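Local atomic coordinates of Cwp19 (Clostridioides difficile, PDB entry 5OQ3), a protein that probably hydrolyses glycosidic bonds through the TIM-barrel domain present here, although the whole protein is generally classed as an N-acetylmuramoyl-L-alanine amidase. Residues 293-296 and 300-303; 304-309 and 347-352; 324-329 and 341-346. All coordinates share one frame; numbering follows the deposited sequence.

Contact 1 of 3, residues 293-296 and 300-303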
loop_
_atom_site.group_PDB
_atom_site.type_symbol
_atom_site.label_atom_id
_atom_site.label_comp_id
_atom_site.label_asym_id
_atom_site.label_seq_id
_atom_site.Cartn_x
_atom_site.Cartn_y
_atom_site.Cartn_z
ATOM N N TRP A 293 -8.583 -3.281 13.530
ATOM C CA TRP A 293 -9.522 -3.896 14.421
ATOM C C TRP A 293 -9.410 -3.227 15.797
ATOM O O TRP A 293 -8.360 -2.709 16.162
ATOM C CB TRP A 293 -9.185 -5.371 14.594
ATOM C CG TRP A 293 -9.303 -6.175 13.316
ATOM C CD1 TRP A 293 -10.463 -6.525 12.656
ATOM C CD2 TRP A 293 -8.235 -6.739 12.554
ATOM N NE1 TRP A 293 -10.176 -7.267 11.547
ATOM C CE2 TRP A 293 -8.817 -7.424 11.461
ATOM C CE3 TRP A 293 -6.844 -6.767 12.703
ATOM C CZ2 TRP A 293 -8.056 -8.119 10.531
ATOM C CZ3 TRP A 293 -6.087 -7.439 11.763
ATOM C CH2 TRP A 293 -6.692 -8.092 10.681
ATOM N N PRO A 294 -10.476 -3.292 16.595
ATOM C CA PRO A 294 -10.429 -2.845 17.984
ATOM C C PRO A 294 -9.631 -3.755 18.895
ATOM O O PRO A 294 -9.499 -4.963 18.662
ATOM C CB PRO A 294 -11.895 -2.844 18.432
ATOM C CG PRO A 294 -12.678 -3.034 17.207
ATOM C CD PRO A 294 -11.826 -3.729 16.221
ATOM N N ILE A 295 -9.140 -3.163 19.982
ATOM C CA ILE A 295 -8.658 -3.934 21.126
ATOM C C ILE A 295 -9.791 -4.802 21.650
ATOM O O ILE A 295 -10.900 -4.340 21.768
ATOM C CB ILE A 295 -8.109 -2.968 22.206
ATOM C CG1 ILE A 295 -6.808 -2.364 21.684
ATOM C CG2 ILE A 295 -7.860 -3.679 23.528
ATOM C CD1 ILE A 295 -6.319 -1.138 22.433
ATOM N N GLY A 296 -9.503 -6.057 21.926
ATOM C CA GLY A 296 -10.492 -7.010 22.487
ATOM C C GLY A 296 -11.318 -7.772 21.469
ATOM O O GLY A 296 -12.159 -8.574 21.850
ATOM N N ALA A 300 -9.528 -11.086 15.957
ATOM C CA ALA A 300 -8.367 -10.355 15.479
ATOM C C ALA A 300 -8.076 -9.199 16.457
ATOM O O ALA A 300 -8.388 -8.021 16.186
ATOM C CB ALA A 300 -8.589 -9.829 14.068
ATOM N N ASP A 301 -7.571 -9.584 17.632
ATOM C CA ASP A 301 -7.431 -8.672 18.752
ATOM C C ASP A 301 -6.231 -7.788 18.516
ATOM O O ASP A 301 -5.097 -8.248 18.483
ATOM C CB ASP A 301 -7.284 -9.480 20.033
ATOM C CG ASP A 301 -7.292 -8.602 21.309
ATOM O OD1 ASP A 301 -7.033 -7.383 21.234
ATOM O OD2 ASP A 301 -7.623 -9.122 22.371
ATOM N N TYR A 302 -6.503 -6.507 18.327
ATOM C CA TYR A 302 -5.441 -5.544 18.154
ATOM C C TYR A 302 -4.295 -5.711 19.158
ATOM O O TYR A 302 -3.107 -5.642 18.799
ATOM C CB TYR A 302 -6.004 -4.117 18.251
ATOM C CG TYR A 302 -4.986 -3.017 18.000
ATOM C CD1 TYR A 302 -4.163 -2.520 19.040
ATOM C CD2 TYR A 302 -4.831 -2.447 16.729
ATOM C CE1 TYR A 302 -3.250 -1.497 18.808
ATOM C CE2 TYR A 302 -3.906 -1.449 16.501
ATOM C CZ TYR A 302 -3.130 -0.966 17.532
ATOM O OH TYR A 302 -2.245 0.027 17.275
ATOM N N SER A 303 -4.619 -5.897 20.414
ATOM C CA SER A 303 -3.576 -5.989 21.428
ATOM C C SER A 303 -2.681 -7.236 21.225
ATOM O O SER A 303 -1.471 -7.170 21.479
ATOM C CB SER A 303 -4.187 -5.934 22.830
ATOM O OG SER A 303 -4.812 -7.145 23.173
#
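The W293 side chain leaves with CG anti to its own carbonyl carbon (chi1 -64°), which swings the indole across to A300. The A300 methyl sits over the face of the five-membered ring, CB lying 3.6 Å from that ring's centroid in a CH-pi contact, while W293 CB touches A300 O at 3.2 Å. At the other end, D301 holds CG anti to the backbone N (chi1 -173°), which carries its carboxylate to the G296 amide. D301 OD1 accepts a nearly straight bond from G296 N at 2.9 Å, and the N-H arrives from well above the carboxylate plane. The same oxygen takes S303 N at 3.0 Å, which makes D301 the N-cap of helix 302-313 and ties the cap to the loop before it. A weak bond from Y302 N to P294 O, 3.4 Å long, adds to the closure. I295 lays CG1 obliquely against the Y302 ring, 3.7 Å from CD1. The loop is thus fastened to the first turn of the helix that follows barrel strand 286-287, and I295 and Y302 both reach across to Q346 on the neighbouring helix 343-350.

Contact 2 of 3, residues 304-309 and 347-352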
loop_
_atom_site.group_PDB
_atom_site.type_symbol
_atom_site.label_atom_id
_atom_site.label_comp_id
_atom_site.label_asym_id
_atom_site.label_seq_id
_atom_site.Cartn_x
_atom_site.Cartn_y
_atom_site.Cartn_z
ATOM N N LYS A 304 -3.245 -8.343 20.772
ATOM C CA LYS A 304 -2.460 -9.554 20.500
ATOM C C LYS A 304 -1.610 -9.352 19.263
ATOM O O LYS A 304 -0.435 -9.760 19.213
ATOM C CB LYS A 304 -3.384 -10.771 20.305
ATOM C CG LYS A 304 -4.100 -11.156 21.595
ATOM C CD LYS A 304 -4.876 -12.453 21.438
ATOM C CE LYS A 304 -5.442 -12.898 22.772
ATOM N NZ LYS A 304 -6.451 -13.958 22.558
ATOM N N LEU A 305 -2.180 -8.682 18.266
ATOM C CA LEU A 305 -1.457 -8.496 17.030
ATOM C C LEU A 305 -0.292 -7.527 17.140
ATOM O O LEU A 305 0.752 -7.761 16.502
ATOM C CB LEU A 305 -2.435 -8.127 15.916
ATOM C CG LEU A 305 -3.236 -9.347 15.398
ATOM C CD1 LEU A 305 -4.507 -8.903 14.682
ATOM C CD2 LEU A 305 -2.337 -10.239 14.533
ATOM N N VAL A 306 -0.417 -6.443 17.901
ATOM C CA VAL A 306 0.744 -5.559 18.051
ATOM C C VAL A 306 1.925 -6.334 18.658
ATOM O O VAL A 306 3.054 -6.167 18.227
ATOM C CB VAL A 306 0.447 -4.248 18.816
ATOM C CG1 VAL A 306 -0.414 -3.299 18.013
ATOM C CG2 VAL A 306 -0.111 -4.473 20.189
ATOM N N ALA A 307 1.650 -7.173 19.635
ATOM C CA ALA A 307 2.691 -7.999 20.256
ATOM C C ALA A 307 3.315 -8.993 19.293
ATOM O O ALA A 307 4.534 -9.182 19.252
ATOM C CB ALA A 307 2.148 -8.704 21.474
ATOM N N TRP A 308 2.453 -9.625 18.512
ATOM C CA TRP A 308 2.909 -10.624 17.556
ATOM C C TRP A 308 3.829 -9.997 16.500
ATOM O O TRP A 308 4.914 -10.523 16.200
ATOM C CB TRP A 308 1.696 -11.352 16.908
ATOM C CG TRP A 308 2.154 -12.511 16.063
ATOM C CD1 TRP A 308 2.397 -13.792 16.503
ATOM C CD2 TRP A 308 2.467 -12.496 14.634
ATOM N NE1 TRP A 308 2.821 -14.560 15.448
ATOM C CE2 TRP A 308 2.880 -13.807 14.299
ATOM C CE3 TRP A 308 2.427 -11.513 13.645
ATOM C CZ2 TRP A 308 3.273 -14.155 13.038
ATOM C CZ3 TRP A 308 2.794 -11.859 12.389
ATOM C CH2 TRP A 308 3.222 -13.175 12.085
ATOM N N TRP A 309 3.410 -8.867 15.945
ATOM C CA TRP A 309 4.212 -8.178 14.946
ATOM C C TRP A 309 5.496 -7.595 15.509
ATOM O O TRP A 309 6.549 -7.653 14.841
ATOM C CB TRP A 309 3.366 -7.118 14.249
ATOM C CG TRP A 309 2.398 -7.697 13.254
ATOM C CD1 TRP A 309 1.054 -7.799 13.363
ATOM C CD2 TRP A 309 2.738 -8.247 11.986
ATOM N NE1 TRP A 309 0.542 -8.409 12.242
ATOM C CE2 TRP A 309 1.563 -8.679 11.380
ATOM C CE3 TRP A 309 3.931 -8.367 11.286
ATOM C CZ2 TRP A 309 1.534 -9.260 10.115
ATOM C CZ3 TRP A 309 3.912 -8.972 10.005
ATOM C CH2 TRP A 309 2.716 -9.388 9.443
ATOM N N VAL A 347 -2.447 3.803 20.255
ATOM C CA VAL A 347 -1.099 4.280 20.080
ATOM C C VAL A 347 -0.320 4.247 21.395
ATOM O O VAL A 347 0.859 3.957 21.410
ATOM C CB VAL A 347 -1.077 5.683 19.436
ATOM C CG1 VAL A 347 0.324 6.257 19.393
ATOM C CG2 VAL A 347 -1.623 5.608 18.007
ATOM N N THR A 348 -0.997 4.460 22.519
ATOM C CA THR A 348 -0.355 4.306 23.827
ATOM C C THR A 348 0.189 2.872 24.006
ATOM O O THR A 348 1.314 2.661 24.469
ATOM C CB THR A 348 -1.328 4.697 24.939
ATOM O OG1 THR A 348 -1.719 6.064 24.781
ATOM C CG2 THR A 348 -0.708 4.512 26.328
ATOM N N LEU A 349 -0.591 1.881 23.591
ATOM C CA LEU A 349 -0.141 0.503 23.639
ATOM C C LEU A 349 1.050 0.293 22.711
ATOM O O LEU A 349 2.024 -0.364 23.106
ATOM C CB LEU A 349 -1.292 -0.427 23.302
ATOM C CG LEU A 349 -0.967 -1.926 23.363
ATOM C CD1 LEU A 349 -0.516 -2.351 24.771
ATOM C CD2 LEU A 349 -2.128 -2.755 22.845
ATOM N N ASN A 350 0.965 0.801 21.475
ATOM C CA ASN A 350 2.058 0.643 20.546
ATOM C C ASN A 350 3.354 1.093 21.173
ATOM O O ASN A 350 4.406 0.502 20.944
ATOM C CB ASN A 350 1.880 1.514 19.295
ATOM C CG ASN A 350 0.703 1.118 18.433
ATOM O OD1 ASN A 350 0.032 0.094 18.676
ATOM N ND2 ASN A 350 0.400 1.980 17.456
ATOM N N ARG A 351 3.303 2.210 21.878
ATOM C CA ARG A 351 4.489 2.824 22.444
ATOM C C ARG A 351 5.137 2.028 23.581
ATOM O O ARG A 351 6.224 2.350 24.016
ATOM C CB ARG A 351 4.167 4.274 22.827
ATOM C CG ARG A 351 4.048 5.174 21.579
ATOM C CD ARG A 351 3.384 6.458 21.865
ATOM N NE ARG A 351 3.560 7.428 20.807
ATOM C CZ ARG A 351 3.102 8.664 20.878
ATOM N NH1 ARG A 351 2.392 9.047 21.949
ATOM N NH2 ARG A 351 3.340 9.506 19.917
ATOM N N LYS A 352 4.457 0.996 24.064
ATOM C CA LYS A 352 5.058 0.060 25.011
ATOM C C LYS A 352 6.044 -0.895 24.358
ATOM O O LYS A 352 6.784 -1.591 25.072
ATOM C CB LYS A 352 3.978 -0.724 25.746
ATOM C CG LYS A 352 3.054 0.138 26.611
ATOM C CD LYS A 352 3.826 0.920 27.696
ATOM C CE LYS A 352 2.843 1.510 28.717
ATOM N NZ LYS A 352 3.614 2.219 29.803
#
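V306 meets L349 and N350 where helix 302-313 passes beside helix 343-350, and the residues before and after it in 304-309 face other parts of the chain. K304, first in the segment, points away from the facing helix and forms a salt bridge with D261. L305 packs on W293 in the loop that precedes its own helix. V306 then carries the whole meeting from this side, its two methyls dividing the work. With CG1 anti to the carbonyl carbon (chi1 -71°), CG2 is left between the backbone N and that carbonyl carbon, and the methyls fork toward two successive residues of the partner. CG2 of V306 lies 3.8 Å from CD2 of L349, a purely apolar touch. CG1 of V306 approaches OD1 of N350 to 3.5 Å, the two side chains meeting at about a right angle.

These are neighbouring outer helices of a TIM barrel: helix 302-313 leads into strand 319-324, and helix 343-350 leads on into strand 356-361. The backbones come closest at V306 and N350, whose CA atoms are 6.8 Å apart, although only 109 Å² is buried in all and no hydrogen bond crosses. The N350 amide is a polar group in a buried place, but both its ends are engaged: OD1 is hydrogen-bonded to Y302 OH and ND2 to Q324 OE1, which fixes the rotation of the amide and turns its oxygen to V306. Further along, W308 and W309 lie on the flank of helix 302-313 remote from L349. There CZ3 of W308 stands over the ring face of W309, 3.4 Å above its plane, and the W309 NE1 is bonded to G248 O.

Contact 3 of 3, residues 324-329 and 341-346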
loop_
_atom_site.group_PDB
_atom_site.type_symbol
_atom_site.label_atom_id
_atom_site.label_comp_id
_atom_site.label_asym_id
_atom_site.label_seq_id
_atom_site.Cartn_x
_atom_site.Cartn_y
_atom_site.Cartn_z
ATOM N N GLN A 324 -3.226 1.936 11.182
ATOM C CA GLN A 324 -4.332 2.287 12.070
ATOM C C GLN A 324 -5.598 2.534 11.281
ATOM O O GLN A 324 -5.639 3.414 10.409
ATOM C CB GLN A 324 -3.981 3.575 12.866
ATOM C CG GLN A 324 -2.603 3.649 13.530
ATOM C CD GLN A 324 -2.306 2.719 14.717
ATOM O OE1 GLN A 324 -1.190 2.710 15.188
ATOM N NE2 GLN A 324 -3.283 2.013 15.260
ATOM N N GLY A 325 -6.667 1.830 11.657
ATOM C CA GLY A 325 -7.929 1.886 10.939
ATOM C C GLY A 325 -8.932 2.927 11.344
ATOM O O GLY A 325 -10.092 2.613 11.684
ATOM N N ILE A 326 -8.508 4.188 11.287
ATOM C CA ILE A 326 -9.312 5.295 11.764
ATOM C C ILE A 326 -10.573 5.522 10.929
ATOM O O ILE A 326 -11.473 6.208 11.390
ATOM C CB ILE A 326 -8.523 6.587 12.000
ATOM C CG1 ILE A 326 -7.797 7.074 10.764
ATOM C CG2 ILE A 326 -7.584 6.427 13.205
ATOM C CD1 ILE A 326 -7.365 8.518 10.802
ATOM N N TYR A 327 -10.639 4.941 9.727
ATOM C CA TYR A 327 -11.878 4.949 8.957
ATOM C C TYR A 327 -13.041 4.255 9.675
ATOM O O TYR A 327 -14.207 4.517 9.378
ATOM C CB TYR A 327 -11.640 4.352 7.550
ATOM C CG TYR A 327 -11.407 2.853 7.548
ATOM C CD1 TYR A 327 -10.142 2.315 7.767
ATOM C CD2 TYR A 327 -12.441 1.979 7.261
ATOM C CE1 TYR A 327 -9.934 0.939 7.733
ATOM C CE2 TYR A 327 -12.255 0.604 7.236
ATOM C CZ TYR A 327 -10.984 0.085 7.445
ATOM O OH TYR A 327 -10.750 -1.278 7.394
ATOM N N LYS A 328 -12.740 3.318 10.575
ATOM C CA LYS A 328 -13.791 2.644 11.356
ATOM C C LYS A 328 -14.187 3.515 12.524
ATOM O O LYS A 328 -13.425 3.694 13.476
ATOM C CB LYS A 328 -13.332 1.272 11.814
ATOM C CG LYS A 328 -13.037 0.277 10.710
ATOM C CD LYS A 328 -12.923 -1.144 11.245
ATOM C CE LYS A 328 -12.661 -2.140 10.138
ATOM N NZ LYS A 328 -12.497 -3.502 10.667
ATOM N N GLN A 329 -15.421 4.027 12.447
ATOM C CA GLN A 329 -15.964 4.982 13.409
ATOM C C GLN A 329 -17.328 4.598 13.932
ATOM O O GLN A 329 -18.178 5.455 14.142
ATOM C CB GLN A 329 -16.032 6.374 12.762
ATOM C CG GLN A 329 -14.640 6.887 12.386
ATOM C CD GLN A 329 -14.687 8.045 11.430
ATOM O OE1 GLN A 329 -15.698 8.738 11.331
ATOM N NE2 GLN A 329 -13.603 8.232 10.673
ATOM N N LYS A 341 -12.404 6.162 17.983
ATOM C CA LYS A 341 -12.695 6.492 19.370
ATOM C C LYS A 341 -11.640 6.002 20.356
ATOM O O LYS A 341 -11.490 6.585 21.447
ATOM C CB LYS A 341 -14.085 5.936 19.740
ATOM C CG LYS A 341 -14.573 6.294 21.104
ATOM C CD LYS A 341 -16.005 5.845 21.264
ATOM C CE LYS A 341 -16.145 4.342 21.433
ATOM N NZ LYS A 341 -17.396 4.039 22.200
ATOM N N GLU A 342 -10.873 4.977 19.953
ATOM C CA GLU A 342 -9.848 4.405 20.830
ATOM C C GLU A 342 -8.475 4.593 20.300
ATOM O O GLU A 342 -7.556 3.882 20.723
ATOM C CB GLU A 342 -10.108 2.937 21.127
ATOM C CG GLU A 342 -10.097 1.985 19.952
ATOM C CD GLU A 342 -10.325 0.549 20.382
ATOM O OE1 GLU A 342 -9.481 -0.310 20.085
ATOM O OE2 GLU A 342 -11.376 0.270 21.023
ATOM N N ILE A 343 -8.289 5.582 19.440
ATOM C CA ILE A 343 -6.970 5.688 18.835
ATOM C C ILE A 343 -5.890 6.056 19.866
ATOM O O ILE A 343 -4.754 5.598 19.754
ATOM C CB ILE A 343 -6.984 6.671 17.642
ATOM C CG1 ILE A 343 -5.707 6.536 16.771
ATOM C CG2 ILE A 343 -7.120 8.111 18.080
ATOM C CD1 ILE A 343 -5.411 5.137 16.238
ATOM N N VAL A 344 -6.205 6.874 20.857
ATOM C CA VAL A 344 -5.202 7.189 21.876
ATOM C C VAL A 344 -4.785 5.911 22.618
ATOM O O VAL A 344 -3.611 5.670 22.866
ATOM C CB VAL A 344 -5.709 8.290 22.838
ATOM C CG1 VAL A 344 -4.747 8.432 24.004
ATOM C CG2 VAL A 344 -5.828 9.612 22.084
ATOM N N GLN A 345 -5.750 5.101 22.991
ATOM C CA GLN A 345 -5.466 3.818 23.628
ATOM C C GLN A 345 -4.583 2.916 22.747
ATOM O O GLN A 345 -3.629 2.284 23.247
ATOM C CB GLN A 345 -6.782 3.118 23.971
ATOM C CG GLN A 345 -6.608 1.820 24.730
ATOM C CD GLN A 345 -7.904 1.086 24.991
ATOM O OE1 GLN A 345 -8.965 1.542 24.600
ATOM N NE2 GLN A 345 -7.806 -0.097 25.598
ATOM N N GLN A 346 -4.896 2.820 21.459
ATOM C CA GLN A 346 -4.081 2.017 20.572
ATOM C C GLN A 346 -2.662 2.512 20.486
ATOM O O GLN A 346 -1.740 1.706 20.592
ATOM C CB GLN A 346 -4.744 1.908 19.187
ATOM C CG GLN A 346 -6.052 1.163 19.156
ATOM C CD GLN A 346 -6.439 0.669 17.757
ATOM O OE1 GLN A 346 -5.886 1.099 16.732
ATOM N NE2 GLN A 346 -7.465 -0.178 17.708
HETATM O O HOH W 1 -6.155 0.367 14.094
#
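The loop leaving barrel strand 319-324, at the C-terminal end where TIM barrels carry their active sites, rests on the start of helix 343-350 through Q324 and I326 against I343 and Q346. G325 centres an inverse gamma turn and also opens a type I turn to K328. I343, its CG1 anti to the backbone N (chi1 -166°), pushes CD1 between the two loop side chains: it lies 3.9 Å from I326 CG2 and equally 3.9 Å from Q324 NE2. The Q324 chain bends at chi2 (-68°) and runs alongside the Q346 chain, head to tail with it, their amide planes 48° apart. A water bridges the two segments, accepting from G325 N at 2.9 Å and donating to Q346 OE1 at 2.8 Å. The other end of that amide, Q346 NE2, bonds to E342 OE1 at 3.1 Å on the anti side of the carboxylate. With both ends engaged, the Q346 amide is held in one rotation. On the barrel, Q324 OE1 is bonded to S359 OG of strand 356-361, and I326 touches both Y361 of that strand and helix 364-369.

All three contacts lie on one flank of the barrel, around 20 Å from the centre of the chain, with their centres 10 to 13 Å apart. Contact 1 closes first along the sequence and runs straight into contact 2, sharing helix 302-313 with it. Contact 3 falls wholly between the two halves of contact 2 and shares helix 343-350 with it. A triangle of hydrogen bonds among Y302, Q324 and N350 joins one residue from each contact, and E342 also reaches from contact 3 to I295 N in contact 1. Together they fasten the loops after strands 286-287 and 319-324 to the two helices that follow, so the two loops and the two helices are joined to one another on this side of the TIM barrel.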